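Local coordinates for putative sugar binding protein (PDB 3KEZ) that probably binds sugars or related nutrients at the bacterial outer membrane as a SusD-family lipoprotein, and holds a calcium ion, at residues Y170-L184 with A198-E211. Numbering follows the deposited sequence.
Sequences YTEIISDLKNSTELL and AMTLLSRVYLYKGE
Y170 and V205 meet where two antiparallel helices pair, their axes 9.1 Å apart at an angle of 153°. On the Y170 ring, CE2 lies 3.7 Å from V205 CG1, and V205 O sits in plane at the ring edge; K209 CB comes in obliquely, while Y170 OH closes to 3.1 Å on Y208 CB, near the ring plane. Replacing Y170 by an alanine would probably open a gap beside V205 and the Y208 CB, leaving both without their aromatic neighbour.

I174 forks at CB: chi1 of -70° puts CG1 anti to the carbonyl carbon and thereby CG2 anti to the backbone N. I174 CG2 reaches Y206, 3.5 Å from its OH. On the other branch I174 CG1 lies 3.8 Å from V205 CG1, and the tip, I174 CD1, 3.6 Å from K209 CD; CG2 and CD1 both touch Y206 CE1. I174 is thus a knob among L202, V205, Y206 and K209.

One turn on, L177 repeats the pattern: L177 CD1 is 3.9 Å from both V205 CG2 and L201 CG, and CD2 turns to A198. V205 answers as a knob among Y170, I173, I174 and L177. At the far end T181 CG2 presses on M199 CG at 3.5 Å, tighter than usual. No direct hydrogen bond crosses; a water joins K178 NZ to Y206 OH. Helix 109-134 adjoins Y170, S180 and L201. Reciprocal knobs-into-holes between consecutive antiparallel helices are consistent with a TPR-like helical hairpin, as in the SusD family.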
loop_
_atom_site.group_PDB
_atom_site.type_symbol
_atom_site.label_atom_id
_atom_site.label_comp_id
_atom_site.label_asym_id
_atom_site.label_seq_id
_atom_site.Cartn_x
_atom_site.Cartn_y
_atom_site.Cartn_z
ATOM N N TYR A 170 6.822 1.458 15.138
ATOM C CA TYR A 170 5.366 1.273 15.215
ATOM C C TYR A 170 4.744 2.249 16.205
ATOM O O TYR A 170 3.625 2.758 15.974
ATOM C CB TYR A 170 5.000 -0.186 15.577
ATOM C CG TYR A 170 4.803 -1.089 14.368
ATOM C CD1 TYR A 170 5.887 -1.591 13.637
ATOM C CD2 TYR A 170 3.509 -1.418 13.941
ATOM C CE1 TYR A 170 5.689 -2.427 12.505
ATOM C CE2 TYR A 170 3.296 -2.229 12.808
ATOM C CZ TYR A 170 4.385 -2.733 12.099
ATOM O OH TYR A 170 4.110 -3.515 11.005
ATOM N N THR A 171 5.442 2.494 17.321
ATOM C CA THR A 171 4.957 3.482 18.285
ATOM C C THR A 171 4.713 4.826 17.591
ATOM O O THR A 171 3.671 5.436 17.786
ATOM C CB THR A 171 5.915 3.610 19.470
ATOM O OG1 THR A 171 5.985 2.335 20.131
ATOM C CG2 THR A 171 5.461 4.661 20.432
ATOM N N GLU A 172 5.673 5.241 16.759
ATOM C CA GLU A 172 5.617 6.527 16.030
ATOM C C GLU A 172 4.559 6.507 14.939
ATOM O O GLU A 172 3.812 7.495 14.776
ATOM C CB GLU A 172 6.983 6.883 15.430
ATOM C CG GLU A 172 8.074 7.215 16.408
ATOM C CD GLU A 172 7.632 8.158 17.537
ATOM O OE1 GLU A 172 7.001 9.201 17.268
ATOM O OE2 GLU A 172 7.888 7.825 18.704
ATOM N N ILE A 173 4.489 5.389 14.206
ATOM C CA ILE A 173 3.533 5.193 13.120
ATOM C C ILE A 173 2.126 5.329 13.683
ATOM O O ILE A 173 1.328 6.120 13.185
ATOM C CB ILE A 173 3.682 3.836 12.407
ATOM C CG1 ILE A 173 5.036 3.778 11.672
ATOM C CG2 ILE A 173 2.489 3.621 11.415
ATOM C CD1 ILE A 173 5.623 2.343 11.378
ATOM N N ILE A 174 1.843 4.586 14.747
ATOM C CA ILE A 174 0.494 4.559 15.340
ATOM C C ILE A 174 0.163 5.924 15.957
ATOM O O ILE A 174 -0.953 6.450 15.789
ATOM C CB ILE A 174 0.390 3.384 16.368
ATOM C CG1 ILE A 174 0.411 2.037 15.614
ATOM C CG2 ILE A 174 -0.870 3.467 17.225
ATOM C CD1 ILE A 174 0.592 0.785 16.532
ATOM N N SER A 175 1.132 6.524 16.644
ATOM C CA SER A 175 0.889 7.850 17.209
ATOM C C SER A 175 0.529 8.878 16.148
ATOM O O SER A 175 -0.424 9.618 16.333
ATOM C CB SER A 175 2.087 8.350 18.011
ATOM O OG SER A 175 1.868 9.661 18.420
ATOM N N ASP A 176 1.288 8.926 15.043
ATOM C CA ASP A 176 1.005 9.876 13.967
ATOM C C ASP A 176 -0.372 9.618 13.372
ATOM O O ASP A 176 -1.204 10.516 13.263
ATOM C CB ASP A 176 2.076 9.765 12.856
ATOM C CG ASP A 176 3.403 10.415 13.231
ATOM O OD1 ASP A 176 3.480 11.077 14.305
ATOM O OD2 ASP A 176 4.376 10.283 12.422
ATOM N N LEU A 177 -0.629 8.361 13.028
ATOM C CA LEU A 177 -1.902 8.033 12.364
ATOM C C LEU A 177 -3.096 8.248 13.263
ATOM O O LEU A 177 -4.118 8.805 12.836
ATOM C CB LEU A 177 -1.876 6.629 11.750
ATOM C CG LEU A 177 -1.187 6.457 10.406
ATOM C CD1 LEU A 177 -0.861 4.966 10.094
ATOM C CD2 LEU A 177 -2.019 7.094 9.244
ATOM N N LYS A 178 -2.988 7.837 14.517
ATOM C CA LYS A 178 -4.097 8.015 15.433
ATOM C C LYS A 178 -4.463 9.488 15.576
ATOM O O LYS A 178 -5.629 9.877 15.556
ATOM C CB LYS A 178 -3.716 7.439 16.797
ATOM C CG LYS A 178 -4.889 7.304 17.747
ATOM C CD LYS A 178 -4.522 6.444 18.951
ATOM C CE LYS A 178 -5.620 6.569 20.020
ATOM N NZ LYS A 178 -6.980 6.095 19.522
ATOM N N ASN A 179 -3.436 10.295 15.763
ATOM C CA ASN A 179 -3.589 11.732 15.862
ATOM C C ASN A 179 -4.160 12.336 14.592
ATOM O O ASN A 179 -4.992 13.230 14.672
ATOM C CB ASN A 179 -2.243 12.356 16.185
ATOM C CG ASN A 179 -1.896 12.218 17.644
ATOM O OD1 ASN A 179 -2.719 12.515 18.509
ATOM N ND2 ASN A 179 -0.685 11.768 17.935
ATOM N N SER A 180 -3.734 11.837 13.432
ATOM C CA SER A 180 -4.284 12.309 12.158
ATOM C C SER A 180 -5.784 12.037 12.057
ATOM O O SER A 180 -6.505 12.829 11.474
ATOM C CB SER A 180 -3.559 11.691 10.963
ATOM O OG SER A 180 -3.994 10.339 10.672
ATOM N N THR A 181 -6.259 10.938 12.655
ATOM C CA THR A 181 -7.711 10.577 12.556
ATOM C C THR A 181 -8.590 11.526 13.366
ATOM O O THR A 181 -9.788 11.594 13.150
ATOM C CB THR A 181 -8.019 9.160 13.037
ATOM O OG1 THR A 181 -7.695 9.038 14.425
ATOM C CG2 THR A 181 -7.267 8.091 12.225
ATOM N N GLU A 182 -7.973 12.249 14.300
ATOM C CA GLU A 182 -8.656 13.194 15.113
ATOM C C GLU A 182 -8.599 14.613 14.536
ATOM O O GLU A 182 -9.296 15.499 15.022
ATOM C CB GLU A 182 -8.017 13.198 16.486
ATOM C CG GLU A 182 -8.159 11.890 17.277
ATOM C CD GLU A 182 -7.081 11.725 18.369
ATOM O OE1 GLU A 182 -6.306 12.669 18.633
ATOM O OE2 GLU A 182 -6.994 10.632 18.968
ATOM N N LEU A 183 -7.730 14.825 13.546
ATOM C CA LEU A 183 -7.481 16.137 12.975
ATOM C C LEU A 183 -7.989 16.301 11.533
ATOM O O LEU A 183 -8.488 17.360 11.156
ATOM C CB LEU A 183 -5.981 16.429 13.052
ATOM C CG LEU A 183 -5.375 16.711 14.425
ATOM C CD1 LEU A 183 -3.891 16.877 14.305
ATOM C CD2 LEU A 183 -5.999 17.927 15.067
ATOM N N LEU A 184 -7.840 15.248 10.732
ATOM C CA LEU A 184 -8.245 15.248 9.346
ATOM C C LEU A 184 -9.735 15.429 9.164
ATOM O O LEU A 184 -10.556 14.908 9.934
ATOM C CB LEU A 184 -7.865 13.917 8.694
ATOM C CG LEU A 184 -6.412 13.671 8.351
ATOM C CD1 LEU A 184 -6.127 12.170 8.286
ATOM C CD2 LEU A 184 -6.091 14.367 7.044
ATOM N N ALA A 198 -6.947 7.556 6.424
ATOM C CA ALA A 198 -6.001 7.377 7.566
ATOM C C ALA A 198 -6.480 6.291 8.556
ATOM O O ALA A 198 -5.675 5.507 9.021
ATOM C CB ALA A 198 -5.714 8.691 8.306
HETATM N N MSE A 199 -7.777 6.225 8.834
HETATM C CA MSE A 199 -8.311 5.177 9.721
HETATM C C MSE A 199 -8.113 3.776 9.108
HETATM O O MSE A 199 -7.810 2.811 9.803
HETATM C CB MSE A 199 -9.777 5.395 10.028
HETATM C CG MSE A 199 -10.084 6.485 10.930
HETATM SE SE MSE A 199 -11.961 6.398 11.457
HETATM C CE MSE A 199 -11.974 7.909 12.711
ATOM N N THR A 200 -8.314 3.662 7.802
ATOM C CA THR A 200 -8.127 2.379 7.120
ATOM C C THR A 200 -6.670 1.949 7.200
ATOM O O THR A 200 -6.392 0.817 7.578
ATOM C CB THR A 200 -8.597 2.438 5.664
ATOM O OG1 THR A 200 -9.979 2.766 5.641
ATOM C CG2 THR A 200 -8.393 1.133 4.953
ATOM N N LEU A 201 -5.739 2.864 6.933
ATOM C CA LEU A 201 -4.283 2.536 7.016
ATOM C C LEU A 201 -3.965 2.157 8.459
ATOM O O LEU A 201 -3.330 1.145 8.700
ATOM C CB LEU A 201 -3.393 3.683 6.573
ATOM C CG LEU A 201 -1.875 3.501 6.577
ATOM C CD1 LEU A 201 -1.497 2.184 5.879
ATOM C CD2 LEU A 201 -1.166 4.702 5.922
ATOM N N LEU A 202 -4.492 2.929 9.412
ATOM C CA LEU A 202 -4.180 2.676 10.816
ATOM C C LEU A 202 -4.680 1.262 11.213
ATOM O O LEU A 202 -3.970 0.552 11.915
ATOM C CB LEU A 202 -4.754 3.755 11.738
ATOM C CG LEU A 202 -4.543 3.510 13.242
ATOM C CD1 LEU A 202 -3.075 3.125 13.563
ATOM C CD2 LEU A 202 -4.983 4.720 14.039
ATOM N N SER A 203 -5.854 0.867 10.712
ATOM C CA SER A 203 -6.350 -0.490 10.927
ATOM C C SER A 203 -5.417 -1.553 10.389
ATOM O O SER A 203 -5.214 -2.577 11.013
ATOM C CB SER A 203 -7.808 -0.690 10.393
ATOM O OG SER A 203 -7.868 -0.891 8.983
ATOM N N ARG A 204 -4.834 -1.301 9.228
ATOM C CA ARG A 204 -3.827 -2.207 8.680
ATOM C C ARG A 204 -2.625 -2.276 9.602
ATOM O O ARG A 204 -2.105 -3.374 9.900
ATOM C CB ARG A 204 -3.405 -1.744 7.255
ATOM C CG ARG A 204 -2.511 -2.787 6.547
ATOM C CD ARG A 204 -1.719 -2.172 5.431
ATOM N NE ARG A 204 -2.546 -1.501 4.458
ATOM C CZ ARG A 204 -2.072 -0.672 3.533
ATOM N NH1 ARG A 204 -0.790 -0.392 3.474
ATOM N NH2 ARG A 204 -2.874 -0.094 2.671
ATOM N N VAL A 205 -2.160 -1.116 10.058
ATOM C CA VAL A 205 -0.966 -1.071 10.886
ATOM C C VAL A 205 -1.227 -1.863 12.183
ATOM O O VAL A 205 -0.408 -2.680 12.561
ATOM C CB VAL A 205 -0.517 0.349 11.197
ATOM C CG1 VAL A 205 0.671 0.329 12.213
ATOM C CG2 VAL A 205 -0.108 1.101 9.912
ATOM N N TYR A 206 -2.398 -1.698 12.787
ATOM C CA TYR A 206 -2.760 -2.514 13.947
ATOM C C TYR A 206 -2.768 -4.017 13.668
ATOM O O TYR A 206 -2.405 -4.820 14.552
ATOM C CB TYR A 206 -4.099 -2.055 14.528
ATOM C CG TYR A 206 -4.082 -0.728 15.322
ATOM C CD1 TYR A 206 -3.179 -0.523 16.364
ATOM C CD2 TYR A 206 -5.082 0.222 15.143
ATOM C CE1 TYR A 206 -3.202 0.614 17.125
ATOM C CE2 TYR A 206 -5.135 1.392 15.944
ATOM C CZ TYR A 206 -4.194 1.555 16.923
ATOM O OH TYR A 206 -4.207 2.640 17.702
ATOM N N LEU A 207 -3.223 -4.436 12.484
ATOM C CA LEU A 207 -3.208 -5.891 12.152
ATOM C C LEU A 207 -1.792 -6.384 12.134
ATOM O O LEU A 207 -1.471 -7.448 12.699
ATOM C CB LEU A 207 -3.864 -6.170 10.783
ATOM C CG LEU A 207 -5.356 -5.941 10.649
ATOM C CD1 LEU A 207 -5.836 -6.076 9.213
ATOM C CD2 LEU A 207 -6.044 -6.916 11.586
ATOM N N TYR A 208 -0.914 -5.638 11.482
ATOM C CA TYR A 208 0.531 -6.052 11.410
ATOM C C TYR A 208 1.175 -6.194 12.769
ATOM O O TYR A 208 2.059 -7.022 12.955
ATOM C CB TYR A 208 1.390 -5.034 10.642
ATOM C CG TYR A 208 1.362 -5.097 9.136
ATOM C CD1 TYR A 208 0.178 -5.079 8.441
ATOM C CD2 TYR A 208 2.533 -5.150 8.407
ATOM C CE1 TYR A 208 0.154 -5.102 7.081
ATOM C CE2 TYR A 208 2.511 -5.178 7.014
ATOM C CZ TYR A 208 1.324 -5.132 6.360
ATOM O OH TYR A 208 1.273 -5.118 4.977
ATOM N N LYS A 209 0.767 -5.348 13.705
ATOM C CA LYS A 209 1.222 -5.422 15.086
ATOM C C LYS A 209 0.498 -6.449 15.939
ATOM O O LYS A 209 0.894 -6.677 17.046
ATOM C CB LYS A 209 1.135 -4.022 15.736
ATOM C CG LYS A 209 1.860 -3.856 17.018
ATOM C CD LYS A 209 1.782 -2.442 17.493
ATOM C CE LYS A 209 2.532 -2.269 18.787
ATOM N NZ LYS A 209 1.618 -2.343 19.884
ATOM N N GLY A 210 -0.559 -7.075 15.437
ATOM C CA GLY A 210 -1.340 -7.997 16.261
ATOM C C GLY A 210 -2.258 -7.341 17.262
ATOM O O GLY A 210 -2.671 -7.990 18.221
ATOM N N GLU A 211 -2.571 -6.060 17.064
ATOM C CA GLU A 211 -3.516 -5.338 17.950
ATOM C C GLU A 211 -4.922 -5.393 17.349
ATOM O O GLU A 211 -5.427 -4.410 16.818
ATOM C CB GLU A 211 -3.031 -3.897 18.180
ATOM C CG GLU A 211 -1.677 -3.936 18.930
ATOM C CD GLU A 211 -1.369 -2.742 19.802
ATOM O OE1 GLU A 211 -1.674 -1.583 19.446
ATOM O OE2 GLU A 211 -0.763 -2.982 20.865
HETATM O O HOH W 1 -6.618 3.259 18.287
#